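Citrate lyase, subunit 1 (PDB 6HXI) probably uses ATP and coenzyme A to cleave citrate, giving acetyl-CoA and oxaloacetate together with ADP and phosphate. Local coordinates at residues Asp76-Trp79 / Glu80-Lys83; Thr112-Lys115 / Glu116-Tyr119; Tyr362-Lys365 / Leu366-Asp370. All blocks are in the same frame, centred on the assembly; numbering follows the deposited sequence.

Overall arrangement
All three contacts are local, yet each takes its chemistry from its place in the fold. Contacts 1 and 2 both belong to the ATP-grasp part of the chain, their centres about 21 Å apart: contact 1 starts the helix that follows edge strand 74-75 of the four-stranded sheet, whereas contact 2 lies on the chain leading from that sheet to the six-stranded one. Contact 3, in the citrate-binding part with its centre about 55 Å from that of contact 1, spans a short helix. Contacts 1 and 3 are partly buried and pair an apolar inner side with a polar outer one; contact 2 is a surface contact, fixed mainly by a histidine between two oxygens.

Contact 1 (Asp76-Trp79 / Glu80-Lys83); sequences DADW and EEAK
E80 adjoins D78 and W79 mostly through its backbone, but its carboxylate brings negative charge near the first turn, with OE1 5.3 Å from D78 OD2. E81 comes closer still. Its OE2 stands 3.0 Å from OD2 of D78, the two carboxylate planes 44° apart, a meeting of like charges likely to raise the proton affinity of one of them; D78 OD1 forms a salt bridge to R55, which should offset part of the cost. The other branch of E81 turns to A77, OE1 lying 3.7 Å from CB. A82 then closes the first helical turn, its N bonded to D78 O at 2.8 Å; D78 occupies the N-cap position, but its side chain makes no capping bond. A82 CB sits obliquely to the W79 ring, 4.3 Å from CE3. K83 adds the next helical bond, N to W79 O at 3.1 Å, and its aliphatic chain passes at about a right angle to the indole. With W79 CG anti to the backbone N (chi1 168°), the ring swings back over the following turn, and K83 CG makes a CH-pi contact over one face, displaced toward the rim, 4.1 Å from the centroid of its six-membered ring. The indole also packs on L51 and K52 of helix 50-53; with A82 it meets L56 of strand 56-60, which D76 and A77 face in a G1 beta bulge.

Contact 2 (Thr112-Lys115 / Glu116-Tyr119); sequences TPHK and EEYY
A His-carboxylate hydrogen bond joins H114 to E117: NE2 donates to OE2 at 2.8 Å, reaching the anti side of the carboxylate from outside its plane. The two planes are nearly parallel, 11° apart, but stepped, each partner tilted out of the other's plane. The second ring nitrogen is used as well: ND1 donates to T112 O at 3.0 Å and a near-straight 167°; T112 O lies in the ring plane, and ND1 in that of the T112 carbonyl. Two donated bonds fix the rotation of the imidazole and are consistent with a protonated ring, which the acid of E117 would favour. The imidazole reaches both partners because CG stands between the backbone N and the carbonyl carbon (chi1 64°). A leucine in place of H114 would probably leave the E117 carboxylate without its donor and let the chain from T112 onward move more freely. Van der Waals contacts add to this: E117 CG lies 3.7 Å from H114 CD2, and K115 CD 3.4 Å from E116 OE1. Electrostatics are looser, K115 NZ staying 5.3 Å from E116 OE1, no salt bridge. The loop leads into strand 118-125: just before it E117 pairs by backbone hydrogen bonding with G137, and within it Y118 with F203; H114 rests on T204 of strand 195-206 and L213 of strand 209-220, tying the loop to the six-stranded sheet.

Contact 3 (Tyr362-Lys365 / Leu366-Asp370); sequences YQQK and LQEAD
Q364 and E368, one helical turn apart, are joined by a side-chain hydrogen bond: NE2 donates to OE2 at 2.8 Å, with an N-H...O angle of 166°. The acceptor lies close to the plane of the amide, whereas the donor reaches the syn side of the carboxylate from out of its plane, and the two flat groups stand 80° apart, almost perpendicular. Q364 arrives there with CG anti to the backbone N (chi1 -154°) and an extended chain; E368 runs outward with its CG passing 3.4 Å from Q364 O. A similar i to i+4 pairing on the inner side is apolar: L366 CG lies 4.2 Å from Y362 CB, and the leucine folds over the carbonyl of that tyrosine.

The backbone sets both pairs. L366 N bonds to Y362 O at 2.8 Å and E368 N to Q364 O at 3.1 Å, while the bonds of Q367 to Q363 and of A369 to K365 are weak. Beyond A369 the helix ends in a Schellman motif, D370 taking positive phi. Y362 is at once the first residue to leave helix 348-361 and the N-cap of this one, so a single non-helical residue separates helix 348-361 from helix 363-368. From that joint its ring reaches L322 and D323 of helix 311-325, and L366 wedges in beside L322, L396 of helix 382-396 and V398; the chain then enters strand 371-376 of the parallel sheet of this alpha/beta domain.

Contact 1 (Asp76-Trp79 / Glu80-Lys83)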
# COMPACT_ATOMS: atom_id res chain seq x y z
N ASP C 76 17.20 -22.00 -81.90
CA ASP C 76 18.55 -22.53 -82.15
C ASP C 76 19.56 -21.43 -82.52
O ASP C 76 19.85 -21.21 -83.70
CB ASP C 76 18.51 -23.68 -83.19
CG ASP C 76 19.74 -24.57 -83.26
OD1 ASP C 76 20.66 -24.40 -82.42
OD2 ASP C 76 19.77 -25.47 -84.14
N ALA C 77 20.08 -20.71 -81.50
CA ALA C 77 21.03 -19.62 -81.69
C ALA C 77 22.19 -19.60 -80.69
O ALA C 77 22.17 -20.30 -79.68
CB ALA C 77 20.30 -18.29 -81.70
N ASP C 78 23.24 -18.83 -81.02
CA ASP C 78 24.45 -18.64 -80.22
C ASP C 78 24.16 -17.51 -79.23
O ASP C 78 23.25 -16.72 -79.48
CB ASP C 78 25.64 -18.21 -81.11
CG ASP C 78 25.94 -19.07 -82.33
OD1 ASP C 78 25.32 -20.15 -82.47
OD2 ASP C 78 26.80 -18.67 -83.15
N TRP C 79 24.97 -17.40 -78.15
CA TRP C 79 24.84 -16.31 -77.17
C TRP C 79 25.02 -14.93 -77.84
O TRP C 79 24.33 -13.98 -77.46
CB TRP C 79 25.78 -16.51 -75.97
CG TRP C 79 25.90 -15.31 -75.08
CD1 TRP C 79 27.01 -14.52 -74.91
CD2 TRP C 79 24.86 -14.70 -74.30
NE1 TRP C 79 26.72 -13.47 -74.07
CE2 TRP C 79 25.41 -13.56 -73.67
CE3 TRP C 79 23.51 -15.02 -74.07
CZ2 TRP C 79 24.66 -12.75 -72.81
CZ3 TRP C 79 22.76 -14.20 -73.23
CH2 TRP C 79 23.34 -13.09 -72.61
N GLU C 80 25.91 -14.85 -78.87
CA GLU C 80 26.16 -13.64 -79.67
C GLU C 80 24.87 -13.32 -80.44
O GLU C 80 24.34 -12.21 -80.31
CB GLU C 80 27.31 -13.89 -80.67
CG GLU C 80 28.70 -13.48 -80.18
CD GLU C 80 29.78 -13.47 -81.25
OE1 GLU C 80 29.73 -14.32 -82.18
OE2 GLU C 80 30.70 -12.63 -81.15
N GLU C 81 24.34 -14.32 -81.18
CA GLU C 81 23.12 -14.23 -81.97
C GLU C 81 21.92 -13.85 -81.11
O GLU C 81 21.01 -13.17 -81.59
CB GLU C 81 22.84 -15.56 -82.69
CG GLU C 81 23.91 -15.96 -83.69
CD GLU C 81 23.61 -17.21 -84.50
OE1 GLU C 81 22.41 -17.54 -84.68
OE2 GLU C 81 24.57 -17.85 -84.98
N ALA C 82 21.92 -14.31 -79.83
CA ALA C 82 20.88 -14.01 -78.85
C ALA C 82 20.93 -12.52 -78.49
O ALA C 82 19.89 -11.87 -78.51
CB ALA C 82 21.06 -14.86 -77.61
N LYS C 83 22.15 -11.97 -78.23
CA LYS C 83 22.36 -10.55 -77.92
C LYS C 83 21.93 -9.65 -79.08
O LYS C 83 21.49 -8.53 -78.84
CB LYS C 83 23.82 -10.25 -77.56
CG LYS C 83 24.31 -10.85 -76.25
CD LYS C 83 25.79 -10.49 -75.98
CE LYS C 83 26.81 -11.25 -76.82
NZ LYS C 83 27.97 -10.40 -77.29

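Contact 2 (Thr112-Lys115 / Glu116-Tyr119)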
# COMPACT_ATOMS: atom_id res chain seq x y z
N THR C 112 16.00 -27.23 -76.91
CA THR C 112 15.87 -28.68 -76.78
C THR C 112 15.41 -29.28 -78.13
O THR C 112 14.27 -29.05 -78.55
CB THR C 112 15.02 -29.07 -75.56
OG1 THR C 112 15.76 -28.69 -74.40
CG2 THR C 112 14.73 -30.57 -75.48
N PRO C 113 16.31 -30.02 -78.82
CA PRO C 113 15.92 -30.66 -80.08
C PRO C 113 14.98 -31.82 -79.74
O PRO C 113 15.33 -32.69 -78.94
CB PRO C 113 17.26 -31.15 -80.68
CG PRO C 113 18.33 -30.56 -79.79
CD PRO C 113 17.70 -30.37 -78.46
N HIS C 114 13.76 -31.77 -80.27
CA HIS C 114 12.68 -32.70 -79.94
C HIS C 114 11.94 -33.31 -81.12
O HIS C 114 11.98 -32.76 -82.23
CB HIS C 114 11.66 -31.96 -79.05
CG HIS C 114 10.98 -30.81 -79.74
ND1 HIS C 114 11.61 -29.58 -79.88
CD2 HIS C 114 9.76 -30.75 -80.30
CE1 HIS C 114 10.75 -28.82 -80.54
NE2 HIS C 114 9.62 -29.47 -80.80
N LYS C 115 11.17 -34.39 -80.84
CA LYS C 115 10.30 -35.08 -81.79
C LYS C 115 8.86 -34.94 -81.28
O LYS C 115 8.04 -34.33 -81.96
CB LYS C 115 10.71 -36.56 -81.94
CG LYS C 115 9.99 -37.30 -83.07
CD LYS C 115 8.93 -38.30 -82.54
CE LYS C 115 8.17 -39.04 -83.62
NZ LYS C 115 7.22 -38.16 -84.35
N GLU C 116 8.58 -35.49 -80.08
CA GLU C 116 7.25 -35.46 -79.46
C GLU C 116 6.86 -34.08 -78.97
O GLU C 116 7.71 -33.32 -78.50
CB GLU C 116 7.16 -36.46 -78.29
CG GLU C 116 7.17 -37.93 -78.70
CD GLU C 116 8.52 -38.62 -78.76
OE1 GLU C 116 8.61 -39.68 -79.43
OE2 GLU C 116 9.48 -38.13 -78.13
N GLU C 117 5.57 -33.77 -79.08
CA GLU C 117 5.01 -32.52 -78.59
C GLU C 117 3.67 -32.85 -77.92
O GLU C 117 2.68 -33.09 -78.62
CB GLU C 117 4.85 -31.48 -79.71
CG GLU C 117 6.10 -30.66 -79.97
CD GLU C 117 5.96 -29.38 -80.79
OE1 GLU C 117 4.88 -29.13 -81.37
OE2 GLU C 117 6.95 -28.62 -80.84
N TYR C 118 3.68 -32.97 -76.59
CA TYR C 118 2.46 -33.28 -75.82
C TYR C 118 1.99 -32.04 -75.06
O TYR C 118 2.79 -31.20 -74.67
CB TYR C 118 2.65 -34.48 -74.86
CG TYR C 118 3.16 -35.77 -75.48
CD1 TYR C 118 2.82 -36.13 -76.78
CD2 TYR C 118 3.94 -36.66 -74.74
CE1 TYR C 118 3.29 -37.32 -77.35
CE2 TYR C 118 4.41 -37.85 -75.30
CZ TYR C 118 4.09 -38.17 -76.61
OH TYR C 118 4.56 -39.35 -77.16
N TYR C 119 0.66 -31.94 -74.87
CA TYR C 119 0.03 -30.81 -74.17
C TYR C 119 -0.53 -31.26 -72.84
O TYR C 119 -1.14 -32.32 -72.76
CB TYR C 119 -1.08 -30.23 -75.07
CG TYR C 119 -2.09 -29.33 -74.39
CD1 TYR C 119 -3.28 -29.85 -73.88
CD2 TYR C 119 -1.90 -27.96 -74.32
CE1 TYR C 119 -4.23 -29.02 -73.28
CE2 TYR C 119 -2.84 -27.11 -73.74
CZ TYR C 119 -4.01 -27.65 -73.22
OH TYR C 119 -4.95 -26.83 -72.67

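Contact 3 (Tyr362-Lys365 / Leu366-Asp370)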
# COMPACT_ATOMS: atom_id res chain seq x y z
N TYR C 362 -5.76 19.01 -50.09
CA TYR C 362 -5.72 19.27 -51.52
C TYR C 362 -6.56 20.49 -51.96
O TYR C 362 -6.73 20.68 -53.16
CB TYR C 362 -6.09 18.00 -52.31
CG TYR C 362 -4.90 17.11 -52.58
CD1 TYR C 362 -4.46 16.20 -51.62
CD2 TYR C 362 -4.19 17.20 -53.77
CE1 TYR C 362 -3.34 15.40 -51.84
CE2 TYR C 362 -3.07 16.41 -54.00
CZ TYR C 362 -2.65 15.51 -53.04
OH TYR C 362 -1.54 14.73 -53.26
N GLN C 363 -7.03 21.32 -51.00
CA GLN C 363 -7.84 22.54 -51.17
C GLN C 363 -7.40 23.46 -52.32
O GLN C 363 -8.24 23.84 -53.14
CB GLN C 363 -7.92 23.33 -49.85
CG GLN C 363 -8.78 24.59 -49.89
CD GLN C 363 -8.69 25.38 -48.61
OE1 GLN C 363 -9.64 25.43 -47.83
NE2 GLN C 363 -7.55 26.03 -48.38
N GLN C 364 -6.10 23.84 -52.37
CA GLN C 364 -5.55 24.73 -53.40
C GLN C 364 -5.57 24.06 -54.78
O GLN C 364 -6.07 24.65 -55.75
CB GLN C 364 -4.14 25.20 -53.03
CG GLN C 364 -3.76 26.54 -53.67
CD GLN C 364 -2.27 26.77 -53.69
OE1 GLN C 364 -1.59 26.75 -52.65
NE2 GLN C 364 -1.74 27.05 -54.87
N LYS C 365 -5.06 22.81 -54.85
CA LYS C 365 -5.01 21.98 -56.06
C LYS C 365 -6.42 21.61 -56.59
O LYS C 365 -6.57 21.43 -57.80
CB LYS C 365 -4.16 20.72 -55.82
CG LYS C 365 -2.74 20.87 -56.33
CD LYS C 365 -1.79 19.84 -55.72
CE LYS C 365 -0.36 20.09 -56.18
NZ LYS C 365 0.63 19.26 -55.45
N LEU C 366 -7.43 21.52 -55.69
CA LEU C 366 -8.83 21.22 -56.05
C LEU C 366 -9.49 22.40 -56.78
O LEU C 366 -10.18 22.17 -57.77
CB LEU C 366 -9.67 20.87 -54.80
CG LEU C 366 -9.56 19.45 -54.25
CD1 LEU C 366 -10.06 19.40 -52.84
CD2 LEU C 366 -10.34 18.47 -55.09
N GLN C 367 -9.30 23.65 -56.27
CA GLN C 367 -9.85 24.88 -56.85
C GLN C 367 -9.22 25.16 -58.22
O GLN C 367 -9.94 25.42 -59.18
CB GLN C 367 -9.64 26.08 -55.91
CG GLN C 367 -10.43 26.00 -54.60
CD GLN C 367 -10.01 27.00 -53.54
OE1 GLN C 367 -10.85 27.60 -52.86
NE2 GLN C 367 -8.71 27.17 -53.33
N GLU C 368 -7.87 25.06 -58.29
CA GLU C 368 -7.06 25.28 -59.48
C GLU C 368 -7.36 24.30 -60.62
O GLU C 368 -7.22 24.68 -61.78
CB GLU C 368 -5.56 25.26 -59.13
CG GLU C 368 -5.08 26.53 -58.44
CD GLU C 368 -3.73 26.49 -57.76
OE1 GLU C 368 -3.02 25.46 -57.85
OE2 GLU C 368 -3.37 27.50 -57.11
N ALA C 369 -7.79 23.06 -60.31
CA ALA C 369 -8.11 22.05 -61.32
C ALA C 369 -9.61 21.99 -61.72
O ALA C 369 -9.98 21.15 -62.56
CB ALA C 369 -7.61 20.68 -60.89
N ASP C 370 -10.45 22.90 -61.16
CA ASP C 370 -11.90 23.04 -61.42
C ASP C 370 -12.65 21.72 -61.14
O ASP C 370 -13.52 21.30 -61.91
CB ASP C 370 -12.17 23.60 -62.85
CG ASP C 370 -13.54 24.21 -63.09
OD1 ASP C 370 -14.03 24.95 -62.20
OD2 ASP C 370 -14.09 24.01 -64.20